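Local coordinates for putative epoxide hydrolase protein (Klebsiella pneumoniae subsp. pneumoniae, PDB 5BOV) that is a putative epoxide hydrolase of the alpha/beta hydrolase fold whose substrate and reaction remain unconfirmed, at residues F109-G112 / A113-A116; A169-R172 / Q173-D177; P207-V210 / A211-S215. All blocks are in the same frame, centred on the assembly; numbering follows the deposited sequence.

Interaction 1: F109-G112 / A113-A116; sequences FDWG and ARTA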
loop_
_atom_site.group_PDB
_atom_site.type_symbol
_atom_site.label_atom_id
_atom_site.label_comp_id
_atom_site.label_asym_id
_atom_site.label_seq_id
_atom_site.Cartn_x
_atom_site.Cartn_y
_atom_site.Cartn_z
ATOM N N PHE A 109 -3.538 2.440 0.377
ATOM C CA PHE A 109 -4.357 1.541 1.203
ATOM C C PHE A 109 -3.573 0.256 1.485
ATOM O O PHE A 109 -2.705 -0.121 0.735
ATOM C CB PHE A 109 -5.764 1.249 0.558
ATOM C CG PHE A 109 -5.673 0.392 -0.700
ATOM C CD1 PHE A 109 -5.228 0.960 -1.920
ATOM C CD2 PHE A 109 -5.957 -0.972 -0.665
ATOM C CE1 PHE A 109 -5.128 0.155 -3.040
ATOM C CE2 PHE A 109 -5.889 -1.784 -1.812
ATOM C CZ PHE A 109 -5.478 -1.202 -2.999
ATOM N N ASP A 110 -3.878 -0.379 2.628
ATOM C CA ASP A 110 -3.277 -1.627 3.052
ATOM C C ASP A 110 -1.754 -1.478 3.052
ATOM O O ASP A 110 -1.283 -0.487 3.629
ATOM C CB ASP A 110 -3.859 -2.810 2.210
ATOM C CG ASP A 110 -3.363 -4.100 2.660
ATOM O OD1 ASP A 110 -3.678 -4.533 3.849
ATOM O OD2 ASP A 110 -2.545 -4.731 2.010
ATOM N N TRP A 111 -0.964 -2.350 2.439
ATOM C CA TRP A 111 0.511 -2.169 2.473
ATOM C C TRP A 111 0.903 -0.772 1.986
ATOM O O TRP A 111 1.898 -0.220 2.433
ATOM C CB TRP A 111 1.215 -3.151 1.581
ATOM C CG TRP A 111 1.159 -4.612 1.970
ATOM C CD1 TRP A 111 0.405 -5.201 2.901
ATOM C CD2 TRP A 111 1.927 -5.652 1.352
ATOM N NE1 TRP A 111 0.623 -6.593 2.893
ATOM C CE2 TRP A 111 1.564 -6.879 1.970
ATOM C CE3 TRP A 111 2.852 -5.677 0.316
ATOM C CZ2 TRP A 111 2.114 -8.119 1.557
ATOM C CZ3 TRP A 111 3.445 -6.890 -0.043
ATOM C CH2 TRP A 111 3.051 -8.081 0.557
ATOM N N GLY A 112 0.180 -0.237 0.996
ATOM C CA GLY A 112 0.504 1.054 0.505
ATOM C C GLY A 112 0.270 2.206 1.495
ATOM O O GLY A 112 0.987 3.194 1.485
ATOM N N ALA A 113 -0.761 2.074 2.308
ATOM C CA ALA A 113 -1.027 3.027 3.374
ATOM C C ALA A 113 0.061 2.941 4.419
ATOM O O ALA A 113 0.581 3.943 4.901
ATOM C CB ALA A 113 -2.375 2.854 4.025
ATOM N N ARG A 114 0.395 1.703 4.849
ATOM C CA ARG A 114 1.503 1.512 5.780
ATOM C C ARG A 114 2.788 2.115 5.267
ATOM O O ARG A 114 3.470 2.863 5.966
ATOM C CB ARG A 114 1.692 0.056 6.031
ATOM C CG ARG A 114 2.747 -0.275 7.022
ATOM C CD ARG A 114 2.981 -1.789 7.088
ATOM N NE ARG A 114 3.624 -2.236 5.873
ATOM C CZ ARG A 114 3.645 -3.474 5.412
ATOM N NH1 ARG A 114 3.004 -4.453 6.024
ATOM N NH2 ARG A 114 4.372 -3.742 4.313
ATOM N N THR A 115 3.059 1.916 3.969
ATOM C CA THR A 115 4.256 2.392 3.378
ATOM C C THR A 115 4.259 3.957 3.328
ATOM O O THR A 115 5.234 4.581 3.734
ATOM C CB THR A 115 4.419 1.838 1.931
ATOM O OG1 THR A 115 4.502 0.397 1.981
ATOM C CG2 THR A 115 5.612 2.353 1.296
ATOM N N ALA A 116 3.143 4.546 2.911
ATOM C CA ALA A 116 3.055 6.005 2.899
ATOM C C ALA A 116 3.139 6.602 4.304
ATOM O O ALA A 116 3.780 7.632 4.486
ATOM C CB ALA A 116 1.715 6.430 2.273
#
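Arg-114 lays its guanidinium over one face of the Trp-111 indole. The two planes are 20° apart and their centres 4.7 Å apart, a stacked cation-pi pair. The guanidinium sits above the five-membered ring and is displaced toward the rim. There NH2 of Arg-114 is 4.1 Å from CG of Trp-111. The Arg-114 chain leaves the helix with CG opposite its own backbone N (chi1 -177°) and bends at chi3, which brings the flat group back over the ring. Both polar ends have partners outside the segment. NH1 of Arg-114 bonds to OD1 of Asn-216, and NE1 of Trp-111 bonds to OH of Tyr-217, which should limit the rotation of both groups.

The backbone turns here from strand 104-108 into helix 111-122, within a beta-alpha-beta unit. Asp-110 stands at the sharp turn with positive phi (54°), a strained conformation. With Gly-108 and Gly-112 it fits the nucleophile elbow pattern of alpha/beta hydrolases, where an aspartate would be the probable nucleophile, as in epoxide hydrolases of this fold. OD2 of Asp-110 takes a weak bond from N of Trp-111, 2.9 Å, and a hydrogen bond from the backbone N of Trp-40.

The first helical turn is closed by main-chain bonds. N of Arg-114 bonds to O of Asp-110, 3.0 Å. N of Ala-116 reaches O of Gly-112 at 2.9 Å. O of Trp-111 is gripped twice by Thr-115. N of Thr-115 lies 2.9 Å from O of Trp-111 and OG1 of Thr-115 2.7 Å from it, on opposite faces of the carbonyl plane. The buried Thr-115 hydroxyl is thus satisfied by its own helix. CB of Ala-113 packs 3.7 Å from CA of Phe-109, beside the elbow.

Interaction 2: A169-R172 / Q173-D177; sequences AGYR and QNTHD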
loop_
_atom_site.group_PDB
_atom_site.type_symbol
_atom_site.label_atom_id
_atom_site.label_comp_id
_atom_site.label_asym_id
_atom_site.label_seq_id
_atom_site.Cartn_x
_atom_site.Cartn_y
_atom_site.Cartn_z
ATOM N N ALA A 169 3.012 -22.990 0.456
ATOM C CA ALA A 169 2.707 -23.841 -0.667
ATOM C C ALA A 169 1.307 -23.582 -1.274
ATOM O O ALA A 169 1.157 -23.581 -2.484
ATOM C CB ALA A 169 2.848 -25.334 -0.253
ATOM N N GLY A 170 0.316 -23.365 -0.424
ATOM C CA GLY A 170 -1.014 -23.049 -0.867
ATOM C C GLY A 170 -1.044 -21.755 -1.664
ATOM O O GLY A 170 -1.695 -21.659 -2.715
ATOM N N TYR A 171 -0.332 -20.759 -1.164
ATOM C CA TYR A 171 -0.373 -19.449 -1.835
ATOM C C TYR A 171 0.315 -19.534 -3.162
ATOM O O TYR A 171 -0.091 -18.905 -4.135
ATOM C CB TYR A 171 0.147 -18.313 -0.934
ATOM C CG TYR A 171 -0.215 -16.924 -1.475
ATOM C CD1 TYR A 171 -1.561 -16.580 -1.673
ATOM C CD2 TYR A 171 0.760 -16.010 -1.797
ATOM C CE1 TYR A 171 -1.879 -15.345 -2.233
ATOM C CE2 TYR A 171 0.458 -14.767 -2.359
ATOM C CZ TYR A 171 -0.854 -14.435 -2.545
ATOM O OH TYR A 171 -1.230 -13.227 -3.116
ATOM N N ARG A 172 1.398 -20.291 -3.196
ATOM C CA ARG A 172 2.151 -20.486 -4.458
ATOM C C ARG A 172 1.367 -21.309 -5.458
ATOM O O ARG A 172 1.326 -20.981 -6.648
ATOM C CB ARG A 172 3.496 -21.119 -4.211
ATOM C CG ARG A 172 4.309 -21.356 -5.488
ATOM C CD ARG A 172 5.738 -21.685 -5.179
ATOM N NE ARG A 172 6.473 -20.478 -4.840
ATOM C CZ ARG A 172 7.062 -20.219 -3.682
ATOM N NH1 ARG A 172 7.037 -21.070 -2.660
ATOM N NH2 ARG A 172 7.710 -19.059 -3.564
ATOM N N GLN A 173 0.775 -22.405 -5.026
ATOM C CA GLN A 173 0.022 -23.244 -5.964
ATOM C C GLN A 173 -1.298 -22.612 -6.463
ATOM O O GLN A 173 -1.764 -22.935 -7.562
ATOM C CB GLN A 173 -0.334 -24.556 -5.309
ATOM C CG GLN A 173 0.879 -25.424 -5.102
ATOM C CD GLN A 173 0.511 -26.708 -4.344
ATOM O OE1 GLN A 173 -0.651 -27.192 -4.386
ATOM N NE2 GLN A 173 1.472 -27.225 -3.602
ATOM N N ASN A 174 -1.928 -21.812 -5.603
ATOM C CA ASN A 174 -3.295 -21.345 -5.762
ATOM C C ASN A 174 -3.332 -19.774 -5.701
ATOM O O ASN A 174 -4.354 -19.285 -5.247
ATOM C CB ASN A 174 -4.233 -21.869 -4.608
ATOM C CG ASN A 174 -4.250 -23.394 -4.513
ATOM O OD1 ASN A 174 -4.227 -24.065 -5.548
ATOM N ND2 ASN A 174 -4.305 -23.951 -3.278
ATOM N N THR A 175 -2.339 -19.093 -6.257
ATOM C CA THR A 175 -2.223 -17.638 -6.047
ATOM C C THR A 175 -3.489 -16.940 -6.528
ATOM O O THR A 175 -4.102 -16.109 -5.821
ATOM C CB THR A 175 -1.030 -17.025 -6.710
ATOM O OG1 THR A 175 0.101 -17.849 -6.517
ATOM C CG2 THR A 175 -0.827 -15.663 -6.245
ATOM N N HIS A 176 -3.886 -17.218 -7.784
ATOM C CA HIS A 176 -5.043 -16.575 -8.335
ATOM C C HIS A 176 -6.308 -16.775 -7.537
ATOM O O HIS A 176 -7.063 -15.852 -7.179
ATOM C CB HIS A 176 -5.207 -17.163 -9.812
ATOM C CG HIS A 176 -6.342 -16.599 -10.569
ATOM N ND1 HIS A 176 -7.657 -16.921 -10.323
ATOM C CD2 HIS A 176 -6.355 -15.731 -11.612
ATOM C CE1 HIS A 176 -8.440 -16.268 -11.173
ATOM N NE2 HIS A 176 -7.666 -15.558 -11.964
ATOM N N ASP A 177 -6.670 -18.027 -7.260
ATOM C CA ASP A 177 -7.854 -18.314 -6.486
ATOM C C ASP A 177 -7.827 -17.777 -5.051
ATOM O O ASP A 177 -8.830 -17.380 -4.506
ATOM C CB ASP A 177 -8.150 -19.813 -6.443
ATOM C CG ASP A 177 -8.536 -20.376 -7.834
ATOM O OD1 ASP A 177 -8.871 -19.601 -8.752
ATOM O OD2 ASP A 177 -8.458 -21.634 -7.938
HETATM O O HOH W 1 -0.019 -19.839 -8.618
#
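Gln-173, Thr-175 and Tyr-171 carry this contact, where helix 165-173 ends and helix 175-186 begins. Thr-175 meets Tyr-171 at two points. CG2 of Thr-175 sits over one face of the phenol, 4.2 Å from the centroid of the Tyr-171 ring, in a CH-pi contact displaced toward the rim. OG1 of Thr-175 gives a hydrogen bond of 2.6 Å to O of Tyr-171, lying in the carbonyl plane. A chi1 of -43° turns the hydroxyl to that carbonyl while the methyl faces the ring. The phenol end reaches helix 209-220, at His-209.

Gln-173 lies at the exposed side. N of Gln-173 bonds to O of Ala-169 at 2.8 Å, and CG of Gln-173 packs 3.2 Å from the same oxygen. N of Asn-174 makes the next bond, 2.9 Å to O of Gly-170. Asn-174 then leaves helical angles, and the chain kinks.

N of Thr-175 lies 3.1 Å from O of Tyr-171 but at a poor angle, so the usual backbone bond is lost. A water takes part instead: it donates to O of Arg-172 and accepts a weak bond from N of Thr-175. The threonine hydroxyl thus supplies a side-chain link across the break between the two helices.

Interaction 3: P207-V210 / A211-S215; sequences PDHV and AITIS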
loop_
_atom_site.group_PDB
_atom_site.type_symbol
_atom_site.label_atom_id
_atom_site.label_comp_id
_atom_site.label_asym_id
_atom_site.label_seq_id
_atom_site.Cartn_x
_atom_site.Cartn_y
_atom_site.Cartn_z
ATOM N N PRO A 207 7.590 -13.346 -10.018
ATOM C CA PRO A 207 8.260 -14.482 -9.368
ATOM C C PRO A 207 8.657 -14.283 -7.903
ATOM O O PRO A 207 8.928 -15.264 -7.207
ATOM C CB PRO A 207 9.514 -14.689 -10.218
ATOM C CG PRO A 207 9.717 -13.461 -10.971
ATOM C CD PRO A 207 8.329 -12.838 -11.180
ATOM N N ASP A 208 8.616 -13.042 -7.431
ATOM C CA ASP A 208 8.862 -12.756 -6.042
ATOM C C ASP A 208 7.571 -12.586 -5.211
ATOM O O ASP A 208 7.672 -12.369 -3.998
ATOM C CB ASP A 208 9.601 -11.417 -5.924
ATOM C CG ASP A 208 10.928 -11.371 -6.720
ATOM O OD1 ASP A 208 11.645 -12.396 -6.627
ATOM O OD2 ASP A 208 11.181 -10.314 -7.366
ATOM N N HIS A 209 6.384 -12.642 -5.838
ATOM C CA HIS A 209 5.195 -12.258 -5.124
ATOM C C HIS A 209 4.931 -13.124 -3.873
ATOM O O HIS A 209 4.572 -12.617 -2.821
ATOM C CB HIS A 209 3.972 -12.333 -6.045
ATOM C CG HIS A 209 2.707 -11.936 -5.330
ATOM N ND1 HIS A 209 2.500 -10.655 -4.891
ATOM C CD2 HIS A 209 1.692 -12.682 -4.864
ATOM C CE1 HIS A 209 1.370 -10.621 -4.209
ATOM N NE2 HIS A 209 0.880 -11.855 -4.176
ATOM N N VAL A 210 5.091 -14.419 -4.034
ATOM C CA VAL A 210 4.844 -15.311 -2.892
ATOM C C VAL A 210 5.818 -15.004 -1.816
ATOM O O VAL A 210 5.412 -14.896 -0.624
ATOM C CB VAL A 210 4.865 -16.797 -3.308
ATOM C CG1 VAL A 210 4.835 -17.730 -2.101
ATOM C CG2 VAL A 210 3.683 -17.078 -4.218
ATOM N N ALA A 211 7.119 -14.941 -2.175
ATOM C CA ALA A 211 8.128 -14.755 -1.167
ATOM C C ALA A 211 7.866 -13.457 -0.389
ATOM O O ALA A 211 7.995 -13.409 0.840
ATOM C CB ALA A 211 9.513 -14.746 -1.770
ATOM N N ILE A 212 7.520 -12.378 -1.100
ATOM C CA ILE A 212 7.280 -11.072 -0.455
ATOM C C ILE A 212 6.053 -11.154 0.443
ATOM O O ILE A 212 6.057 -10.597 1.579
ATOM C CB ILE A 212 7.144 -9.941 -1.491
ATOM C CG1 ILE A 212 8.465 -9.743 -2.218
ATOM C CG2 ILE A 212 6.704 -8.629 -0.836
ATOM C CD1 ILE A 212 9.634 -9.326 -1.365
ATOM N N THR A 213 4.991 -11.802 -0.035
ATOM C CA THR A 213 3.786 -11.945 0.740
ATOM C C THR A 213 4.091 -12.688 2.056
ATOM O O THR A 213 3.706 -12.243 3.168
ATOM C CB THR A 213 2.740 -12.711 -0.035
ATOM O OG1 THR A 213 2.352 -11.944 -1.188
ATOM C CG2 THR A 213 1.466 -12.974 0.786
ATOM N N ILE A 214 4.727 -13.844 1.944
ATOM C CA ILE A 214 4.980 -14.675 3.150
ATOM C C ILE A 214 5.900 -13.921 4.119
ATOM O O ILE A 214 5.686 -13.935 5.352
ATOM C CB ILE A 214 5.605 -16.015 2.728
ATOM C CG1 ILE A 214 4.648 -16.816 1.871
ATOM C CG2 ILE A 214 6.091 -16.840 3.912
ATOM C CD1 ILE A 214 3.268 -17.013 2.357
ATOM N N SER A 215 6.929 -13.287 3.568
ATOM C CA SER A 215 7.831 -12.486 4.367
ATOM C C SER A 215 7.077 -11.352 5.099
ATOM O O SER A 215 7.308 -11.101 6.294
ATOM C CB SER A 215 8.967 -11.898 3.549
ATOM O OG SER A 215 9.793 -11.024 4.322
HETATM O O HOH W 2 8.132 -16.058 -4.623
#
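The Thr-213 hydroxyl lies over one face of the His-209 imidazole, with OG1 of Thr-213 3.3 Å above the plane of the His-209 ring and near its rim. CG of His-209 is trans to the residue's N (chi1 -180°), which lays the ring back along the helix, under the Thr-213 hydroxyl.

Hydrogen bonds tie the same residues through the backbone. OG1 of Thr-213 donates to O of His-209 at 2.8 Å. N of Thr-213 reaches that O of His-209 at 2.9 Å, from the opposite face of the carbonyl plane. Two more main-chain bonds run beside them: N of Ile-212 to O of Asp-208, 2.9 Å, and N of Ile-214 to O of Val-210, 2.9 Å. A water bridges the start of the helix, donating to O of Pro-207 and accepting from N of Ala-211.

These bonds form the first turns of helix 209-220, which lies over helix 111-122 of the alpha/beta hydrolase core and beside helix 165-173. His-209 has polar partners on both ring nitrogens. ND1 bonds to O of Gly-68, and NE2 to OH of Tyr-171, which together fix the rotation of the ring. Asp-208 forms a salt bridge with Arg-81, tying the helix start to a neighbouring loop.

Apolar packing supplies the rest. Val-210 and Ile-214, one turn apart, point the same way, with their CG1 atoms 4.1 Å apart. CG1 of Ile-212 packs 4.2 Å from CB of Asp-208.

In the fold
Interaction 1 is the core contact, its centre about 3 Å from the centre of the chain, at the probable nucleophile elbow. Interaction 3 is also buried but lies farther out, and interaction 2, partly exposed, is outermost. Interactions 1 and 3 touch where the Trp-111 ring packs on Ile-212 and Thr-213. Interactions 2 and 3 touch through the probable hydrogen bond between Tyr-171 and His-209, with Arg-172 and Tyr-171 also packing on Val-210. The 207-215 segment therefore bridges the other two. All three use a threonine hydroxyl bonded to a carbonyl four residues back. Beyond that, cation-pi stacking marks interaction 1, a methyl over a phenol interaction 2, and a hydroxyl over an imidazole interaction 3.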